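Local coordinates for protein alkyl hydroperoxide reductase E (Mycobacterium tuberculosis, PDB 5C04) that probably reduces hydrogen peroxide and organic hydroperoxides with thiols, consistent with a role in protecting the bacterium from oxidative stress, at residues L50-D55 with R140-W145; V101-A104 with N109-A112; V107-E110 with A115-G118. The protein carries 1 engineered substitution. All blocks are in the same frame, centred on the assembly; numbering follows the deposited sequence.

Contact 1 (L50-D55 with R140-W145); sequences LDQLRD and RDQRLW
Q142 lies across the flank of helix 44-55, where the oxygen of its amide comes up against the aliphatic part of Q52. In the modelled conformer of Q52, one of two, CG stands 3.1 Å from OE1 of Q142. The two side chains run past each other in opposite directions with their amide planes 85° apart, and a water rather than a direct bond joins the two amides. It donates to Q142 OE1 at 2.7 Å and accepts from Q52 NE2 at 3.0 Å. Glutamine suits the Q142 position because its amide works at both ends: while OE1 takes the water, NE2 donates to the backbone oxygen of E49. CG of Q142 leaves beside the backbone N (chi1 -58°), and the chain runs extended from there, carrying the amide to the helix. The same CG sits over one face of the W145 indole, 3.5 Å above its plane and toward the rim. L53 supplies the apolar part of the contact. Its CD1 comes obliquely to CZ3 of W145 at 4.3 Å, and both side chains also reach V36 on strand 32-37. W145 is buried there, and its one polar side-chain atom, NE1, is satisfied by E132. Just before Q142, OD1 of D141 accepts from R143 N at 3.2 Å, a capping bond at the entry to helix 143-150. This is the layering of a thioredoxin fold, in which the helix carrying the probable active-site C46 and the C-terminal helix pack beside each other on the central sheet.

Contact 2 (V101-A104 with N109-A112); sequences VSQA and NEQA
Q103 and E110 meet through a hydrogen bond between the ends of their side chains. NE2 of Q103 donates to OE2 of E110 over a short 2.6 Å, with an N-H...O angle of 152°. The donor approaches OE2 on its syn side, a little out of the carboxylate plane, and the oxygen lies close to the plane of the Q103 amide. The two flat groups are turned 41° against each other, and the chains cross at about a right angle. Both residues are long enough to bridge backbones whose nearest CA atoms, those of Q103 and N109, are 8.4 Å apart. Q103 runs extended beyond CG, whereas E110 folds at its second torsion (chi2 -74°), swinging its carboxylate round to the amide. Both residues are exposed, and the glutamine amide offers N-H groups to the carboxylate without bringing a second charge.

Van der Waals contact adds little: CG of Q103 comes to 3.9 Å from OE2 of E110. The bond spans the connection from the short helix 100-104 into the beta hairpin of strands 108-109 and 114-122, at the periphery of the thioredoxin-type sheet. On the helix side S102, a buried residue, bonds through its hydroxyl to D94.

Within the turn itself the bonding is local. OD1 of N109 accepts from A112 N at 3.1 Å, forming an Asx motif in which the N-H arrives from above the carbonyl plane. Asparagine fits because its short side chain can fold back to a backbone N-H three residues on. The backbone oxygen of N109 takes a weak bond from the same nitrogen. Next along, the backbone oxygen of E110 accepts from NE1 of W96 of the second subunit, so this turn also meets the dimer partner.

Contact 3 (V107-E110 with A115-G118); sequences VFNE and ANRG
F108 and A115 form an antiparallel non-hydrogen-bonded pair with their CA atoms 4.4 Å apart, and next to it N116 N donates to V107 O at 2.8 Å. The main side-chain contact adds a second bond between the strands. ND2 of N109 donates to OD1 of N116 at 3.0 Å with an N-H...O angle of 162°, lying in the carbonyl plane and using a lone pair of the acceptor. The amide planes are 66° apart and the side chains cross at about a right angle; N109 reaches over because its CG stands anti to the backbone N (chi1 -168°). Asparagine suits both sites, since an amide carries both an N-H donor and a carbonyl acceptor, and one can serve as donor to the other. The other end of the N116 amide is used as well: a water donates to F108 O and accepts a weak bond from N116 ND2.

V107 points toward the partner strand, and its CG1 packs on the CA of G118 at 4.0 Å. G118, having no side chain, lets the buried valine lie close against the backbone. F108 points the other way, its CD1 only grazing A115 N at 4.1 Å; the ring packs on S102 and Q103 of helix 100-104 and meets W96 of the second subunit edge-to-face. A115 is small enough to fit against that helix, where it touches S102. Beyond N116 the chain kinks in an inverse gamma turn centred on R117, closed by a weak bond from G118 N to N116 O. R117 makes a salt bridge with E49 and touches C46, the probable active-site cysteine. The arrangement is a beta hairpin with one short, weakly bonded strand, 108-109, and one long strand, 114-122, that runs on into the central sheet of the thioredoxin fold.

Followed from the N terminus, the chain enters contact 1 on helix 44-55 and completes it only at 140-145, near the C terminus, closing a loop that encloses both other contacts. Inside that loop, contact 2 joins helix 100-104 to the turn after strand 108-109, closing the short connection 105-108, and contact 3 joins that strand to 114-122, closing the hairpin turn 111-114. These two overlap rather than nest: contact 3 begins before contact 2 ends, and they share N109 and E110. A probable hydrogen bond from V107 N to S102 O also ties helix to hairpin. Contacts 1 and 3 touch where R140 packs on the backbone of R117 and G118, linking the loop before helix 143-150 to the sheet.

Contact 1 (L50-D55 with R140-W145)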
loop_
_atom_site.group_PDB
_atom_site.type_symbol
_atom_site.label_atom_id
_atom_site.label_comp_id
_atom_site.label_asym_id
_atom_site.label_seq_id
_atom_site.Cartn_x
_atom_site.Cartn_y
_atom_site.Cartn_z
ATOM N N LEU A 50 -9.337 -1.774 14.678
ATOM C CA LEU A 50 -8.497 -0.690 15.202
ATOM C C LEU A 50 -9.319 0.404 15.880
ATOM O O LEU A 50 -8.826 1.032 16.798
ATOM C CB LEU A 50 -7.536 -0.153 14.142
ATOM C CG LEU A 50 -6.404 -1.109 13.737
ATOM C CD1 LEU A 50 -5.340 -0.309 12.973
ATOM C CD2 LEU A 50 -5.811 -1.910 14.862
ATOM N N ASP A 51 -10.554 0.638 15.449
ATOM C CA ASP A 51 -11.428 1.583 16.162
ATOM C C ASP A 51 -11.705 1.077 17.554
ATOM O O ASP A 51 -11.708 1.889 18.503
ATOM C CB ASP A 51 -12.735 1.840 15.389
ATOM C CG ASP A 51 -12.547 2.727 14.164
ATOM O OD1 ASP A 51 -11.418 3.225 13.868
ATOM O OD2 ASP A 51 -13.570 2.999 13.479
ATOM N N GLN A 52 -11.944 -0.220 17.725
ATOM C CA GLN A 52 -12.168 -0.792 19.071
ATOM C C GLN A 52 -10.890 -0.604 19.901
ATOM O O GLN A 52 -10.952 -0.224 21.077
ATOM C CB GLN A 52 -12.623 -2.268 18.973
ATOM C CG GLN A 52 -12.472 -3.158 20.219
ATOM C CD GLN A 52 -13.657 -3.181 21.168
ATOM O OE1 GLN A 52 -14.750 -2.729 20.852
ATOM N NE2 GLN A 52 -13.417 -3.674 22.369
ATOM N N LEU A 53 -9.734 -0.883 19.310
ATOM C CA LEU A 53 -8.452 -0.712 20.022
ATOM C C LEU A 53 -8.293 0.751 20.463
ATOM O O LEU A 53 -7.972 1.040 21.642
ATOM C CB LEU A 53 -7.301 -1.124 19.099
ATOM C CG LEU A 53 -5.946 -1.434 19.742
ATOM C CD1 LEU A 53 -5.012 -2.076 18.722
ATOM C CD2 LEU A 53 -5.316 -0.190 20.313
ATOM N N ARG A 54 -8.556 1.667 19.547
ATOM C CA ARG A 54 -8.536 3.125 19.795
ATOM C C ARG A 54 -9.439 3.494 20.975
ATOM O O ARG A 54 -9.003 4.212 21.890
ATOM C CB ARG A 54 -8.998 3.891 18.542
ATOM C CG ARG A 54 -9.193 5.398 18.713
ATOM C CD ARG A 54 -10.027 5.992 17.593
ATOM N NE ARG A 54 -11.405 5.509 17.652
ATOM C CZ ARG A 54 -12.318 5.582 16.684
ATOM N NH1 ARG A 54 -12.027 6.058 15.477
ATOM N NH2 ARG A 54 -13.535 5.107 16.913
ATOM N N ASP A 55 -10.675 3.001 20.944
ATOM C CA ASP A 55 -11.697 3.339 21.958
ATOM C C ASP A 55 -11.276 2.842 23.357
ATOM O O ASP A 55 -11.773 3.357 24.387
ATOM C CB ASP A 55 -13.064 2.741 21.561
ATOM C CG ASP A 55 -13.686 3.410 20.342
ATOM O OD1 ASP A 55 -13.206 4.458 19.864
ATOM O OD2 ASP A 55 -14.707 2.861 19.855
ATOM N N ARG A 140 -11.445 -10.649 15.442
ATOM C CA ARG A 140 -10.853 -11.162 16.668
ATOM C C ARG A 140 -11.633 -10.716 17.901
ATOM O O ARG A 140 -12.342 -9.702 17.868
ATOM C CB ARG A 140 -9.388 -10.739 16.759
ATOM C CG ARG A 140 -8.538 -11.406 15.708
ATOM C CD ARG A 140 -7.156 -10.789 15.646
ATOM N NE ARG A 140 -7.177 -9.583 14.846
ATOM C CZ ARG A 140 -6.084 -9.041 14.312
ATOM N NH1 ARG A 140 -4.880 -9.520 14.613
ATOM N NH2 ARG A 140 -6.213 -8.005 13.505
ATOM N N ASP A 141 -11.492 -11.496 18.976
ATOM C CA ASP A 141 -12.067 -11.199 20.277
ATOM C C ASP A 141 -10.991 -10.541 21.143
ATOM O O ASP A 141 -10.077 -11.199 21.637
ATOM C CB ASP A 141 -12.546 -12.515 20.903
ATOM C CG ASP A 141 -13.211 -12.327 22.243
ATOM O OD1 ASP A 141 -13.241 -11.198 22.764
ATOM O OD2 ASP A 141 -13.704 -13.354 22.765
ATOM N N GLN A 142 -11.085 -9.220 21.275
ATOM C CA GLN A 142 -10.069 -8.450 21.968
ATOM C C GLN A 142 -10.010 -8.687 23.500
ATOM O O GLN A 142 -9.032 -8.363 24.138
ATOM C CB GLN A 142 -10.173 -6.965 21.607
ATOM C CG GLN A 142 -10.046 -6.731 20.102
ATOM C CD GLN A 142 -9.885 -5.273 19.690
ATOM O OE1 GLN A 142 -9.667 -4.402 20.521
ATOM N NE2 GLN A 142 -10.001 -5.010 18.396
ATOM N N ARG A 143 -11.022 -9.357 24.038
ATOM C CA ARG A 143 -10.933 -9.808 25.435
ATOM C C ARG A 143 -9.719 -10.708 25.702
ATOM O O ARG A 143 -9.127 -10.695 26.771
ATOM C CB ARG A 143 -12.195 -10.578 25.846
ATOM C CG ARG A 143 -13.519 -9.871 25.652
ATOM C CD ARG A 143 -14.637 -10.800 26.134
ATOM N NE ARG A 143 -14.576 -12.092 25.437
ATOM C CZ ARG A 143 -14.998 -13.265 25.911
ATOM N NH1 ARG A 143 -15.567 -13.365 27.115
ATOM N NH2 ARG A 143 -14.858 -14.355 25.157
ATOM N N LEU A 144 -9.343 -11.496 24.701
ATOM C CA LEU A 144 -8.209 -12.383 24.818
ATOM C C LEU A 144 -6.910 -11.574 24.934
ATOM O O LEU A 144 -5.952 -11.950 25.610
ATOM C CB LEU A 144 -8.174 -13.349 23.634
ATOM C CG LEU A 144 -9.475 -14.118 23.299
ATOM C CD1 LEU A 144 -9.288 -14.948 22.032
ATOM C CD2 LEU A 144 -9.950 -14.992 24.436
ATOM N N TRP A 145 -6.872 -10.439 24.232
ATOM C CA TRP A 145 -5.703 -9.599 24.251
ATOM C C TRP A 145 -5.484 -8.939 25.592
ATOM O O TRP A 145 -4.406 -8.978 26.127
ATOM C CB TRP A 145 -5.842 -8.469 23.206
ATOM C CG TRP A 145 -6.167 -8.891 21.788
ATOM C CD1 TRP A 145 -6.268 -10.169 21.266
ATOM C CD2 TRP A 145 -6.383 -7.999 20.684
ATOM N NE1 TRP A 145 -6.587 -10.105 19.926
ATOM C CE2 TRP A 145 -6.631 -8.787 19.542
ATOM C CE3 TRP A 145 -6.395 -6.605 20.567
ATOM C CZ2 TRP A 145 -6.864 -8.222 18.282
ATOM C CZ3 TRP A 145 -6.621 -6.056 19.329
ATOM C CH2 TRP A 145 -6.881 -6.858 18.218
HETATM O O HOH W 1 -10.481 -3.472 22.936
#

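Contact 2 (V101-A104 with N109-A112)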
loop_
_atom_site.group_PDB
_atom_site.type_symbol
_atom_site.label_atom_id
_atom_site.label_comp_id
_atom_site.label_asym_id
_atom_site.label_seq_id
_atom_site.Cartn_x
_atom_site.Cartn_y
_atom_site.Cartn_z
ATOM N N VAL A 101 7.980 -9.145 7.701
ATOM C CA VAL A 101 7.763 -9.366 9.149
ATOM C C VAL A 101 6.588 -10.304 9.348
ATOM O O VAL A 101 6.648 -11.249 10.152
ATOM C CB VAL A 101 7.618 -8.052 9.918
ATOM C CG1 VAL A 101 7.353 -8.333 11.393
ATOM C CG2 VAL A 101 8.893 -7.230 9.743
ATOM N N SER A 102 5.509 -10.071 8.611
ATOM C CA SER A 102 4.356 -10.961 8.650
ATOM C C SER A 102 4.749 -12.428 8.363
ATOM O O SER A 102 4.306 -13.362 9.053
ATOM C CB SER A 102 3.285 -10.458 7.671
ATOM O OG SER A 102 2.886 -9.133 7.988
ATOM N N GLN A 103 5.615 -12.622 7.369
ATOM C CA GLN A 103 6.137 -13.949 7.049
ATOM C C GLN A 103 6.968 -14.534 8.187
ATOM O O GLN A 103 6.839 -15.716 8.472
ATOM C CB GLN A 103 6.997 -13.903 5.784
ATOM C CG GLN A 103 6.208 -13.687 4.516
ATOM C CD GLN A 103 7.129 -13.589 3.317
ATOM O OE1 GLN A 103 8.184 -12.956 3.383
ATOM N NE2 GLN A 103 6.749 -14.233 2.225
ATOM N N ALA A 104 7.822 -13.716 8.802
ATOM C CA ALA A 104 8.645 -14.171 9.954
ATOM C C ALA A 104 7.804 -14.656 11.101
ATOM O O ALA A 104 8.250 -15.530 11.875
ATOM C CB ALA A 104 9.551 -13.046 10.444
ATOM N N ASN A 109 -0.517 -13.924 4.314
ATOM C CA ASN A 109 -1.376 -14.556 3.338
ATOM C C ASN A 109 -0.716 -14.433 1.968
ATOM O O ASN A 109 -0.839 -13.406 1.280
ATOM C CB ASN A 109 -2.757 -13.901 3.355
ATOM C CG ASN A 109 -3.798 -14.668 2.574
ATOM O OD1 ASN A 109 -3.593 -15.013 1.413
ATOM N ND2 ASN A 109 -4.937 -14.927 3.208
ATOM N N GLU A 110 0.011 -15.481 1.571
ATOM C CA GLU A 110 0.772 -15.484 0.317
ATOM C C GLU A 110 -0.068 -15.289 -0.938
ATOM O O GLU A 110 0.412 -14.712 -1.906
ATOM C CB GLU A 110 1.564 -16.803 0.175
ATOM C CG GLU A 110 2.729 -16.932 1.139
ATOM C CD GLU A 110 3.922 -16.060 0.762
ATOM O OE1 GLU A 110 3.947 -15.502 -0.364
ATOM O OE2 GLU A 110 4.847 -15.947 1.607
ATOM N N GLN A 111 -1.305 -15.758 -0.933
ATOM C CA GLN A 111 -2.191 -15.652 -2.077
ATOM C C GLN A 111 -2.633 -14.195 -2.300
ATOM O O GLN A 111 -2.629 -13.684 -3.412
ATOM C CB GLN A 111 -3.402 -16.574 -1.850
ATOM C CG GLN A 111 -3.026 -18.052 -1.640
ATOM C CD GLN A 111 -3.029 -18.540 -0.185
ATOM O OE1 GLN A 111 -2.774 -17.794 0.765
ATOM N NE2 GLN A 111 -3.313 -19.826 -0.015
ATOM N N ALA A 112 -3.018 -13.548 -1.211
ATOM C CA ALA A 112 -3.581 -12.213 -1.278
ATOM C C ALA A 112 -2.564 -11.077 -1.102
ATOM O O ALA A 112 -2.857 -9.939 -1.465
ATOM C CB ALA A 112 -4.701 -12.084 -0.276
#

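Contact 3 (V107-E110 with A115-G118)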
loop_
_atom_site.group_PDB
_atom_site.type_symbol
_atom_site.label_atom_id
_atom_site.label_comp_id
_atom_site.label_asym_id
_atom_site.label_seq_id
_atom_site.Cartn_x
_atom_site.Cartn_y
_atom_site.Cartn_z
ATOM N N VAL A 107 2.270 -15.351 9.668
ATOM C CA VAL A 107 0.888 -14.899 9.513
ATOM C C VAL A 107 0.640 -14.144 8.211
ATOM O O VAL A 107 -0.325 -13.386 8.125
ATOM C CB VAL A 107 0.436 -14.042 10.720
ATOM C CG1 VAL A 107 0.473 -14.869 11.995
ATOM C CG2 VAL A 107 1.294 -12.800 10.862
ATOM N N PHE A 108 1.483 -14.367 7.215
ATOM C CA PHE A 108 1.296 -13.715 5.914
ATOM C C PHE A 108 0.387 -14.583 5.053
ATOM O O PHE A 108 0.525 -15.836 5.037
ATOM C CB PHE A 108 2.647 -13.481 5.254
ATOM C CG PHE A 108 2.593 -12.661 3.984
ATOM C CD1 PHE A 108 2.182 -11.333 3.998
ATOM C CD2 PHE A 108 3.008 -13.216 2.779
ATOM C CE1 PHE A 108 2.198 -10.584 2.817
ATOM C CE2 PHE A 108 3.007 -12.469 1.601
ATOM C CZ PHE A 108 2.575 -11.166 1.632
ATOM N N ASN A 109 -0.517 -13.924 4.314
ATOM C CA ASN A 109 -1.376 -14.556 3.338
ATOM C C ASN A 109 -0.716 -14.433 1.968
ATOM O O ASN A 109 -0.839 -13.406 1.280
ATOM C CB ASN A 109 -2.757 -13.901 3.355
ATOM C CG ASN A 109 -3.798 -14.668 2.574
ATOM O OD1 ASN A 109 -3.593 -15.013 1.413
ATOM N ND2 ASN A 109 -4.937 -14.927 3.208
ATOM N N GLU A 110 0.011 -15.481 1.571
ATOM C CA GLU A 110 0.772 -15.484 0.317
ATOM C C GLU A 110 -0.068 -15.289 -0.938
ATOM O O GLU A 110 0.412 -14.712 -1.906
ATOM C CB GLU A 110 1.564 -16.803 0.175
ATOM C CG GLU A 110 2.729 -16.932 1.139
ATOM C CD GLU A 110 3.922 -16.060 0.762
ATOM O OE1 GLU A 110 3.947 -15.502 -0.364
ATOM O OE2 GLU A 110 4.847 -15.947 1.607
ATOM N N ALA A 115 -1.124 -9.411 5.368
ATOM C CA ALA A 115 -1.112 -10.154 6.631
ATOM C C ALA A 115 -2.523 -10.631 6.917
ATOM O O ALA A 115 -3.512 -9.913 6.664
ATOM C CB ALA A 115 -0.594 -9.290 7.765
ATOM N N ASN A 116 -2.623 -11.861 7.442
ATOM C CA ASN A 116 -3.822 -12.310 8.108
ATOM C C ASN A 116 -3.957 -11.599 9.442
ATOM O O ASN A 116 -3.121 -10.776 9.814
ATOM C CB ASN A 116 -3.776 -13.854 8.282
ATOM C CG ASN A 116 -3.900 -14.595 6.957
ATOM O OD1 ASN A 116 -4.719 -14.255 6.127
ATOM N ND2 ASN A 116 -3.075 -15.620 6.763
ATOM N N ARG A 117 -5.039 -11.917 10.163
ATOM C CA ARG A 117 -5.308 -11.289 11.452
ATOM C C ARG A 117 -4.544 -12.023 12.555
ATOM O O ARG A 117 -5.123 -12.749 13.381
ATOM C CB ARG A 117 -6.832 -11.224 11.712
ATOM C CG ARG A 117 -7.541 -10.344 10.700
ATOM C CD ARG A 117 -9.011 -10.022 11.037
ATOM N NE ARG A 117 -9.628 -9.487 9.835
ATOM C CZ ARG A 117 -9.439 -8.260 9.355
ATOM N NH1 ARG A 117 -8.781 -7.365 10.060
ATOM N NH2 ARG A 117 -9.899 -7.952 8.137
ATOM N N GLY A 118 -3.236 -11.840 12.539
ATOM C CA GLY A 118 -2.325 -12.431 13.514
ATOM C C GLY A 118 -2.184 -11.515 14.706
ATOM O O GLY A 118 -2.090 -10.294 14.569
HETATM O O HOH W 2 -0.493 -17.455 7.248
#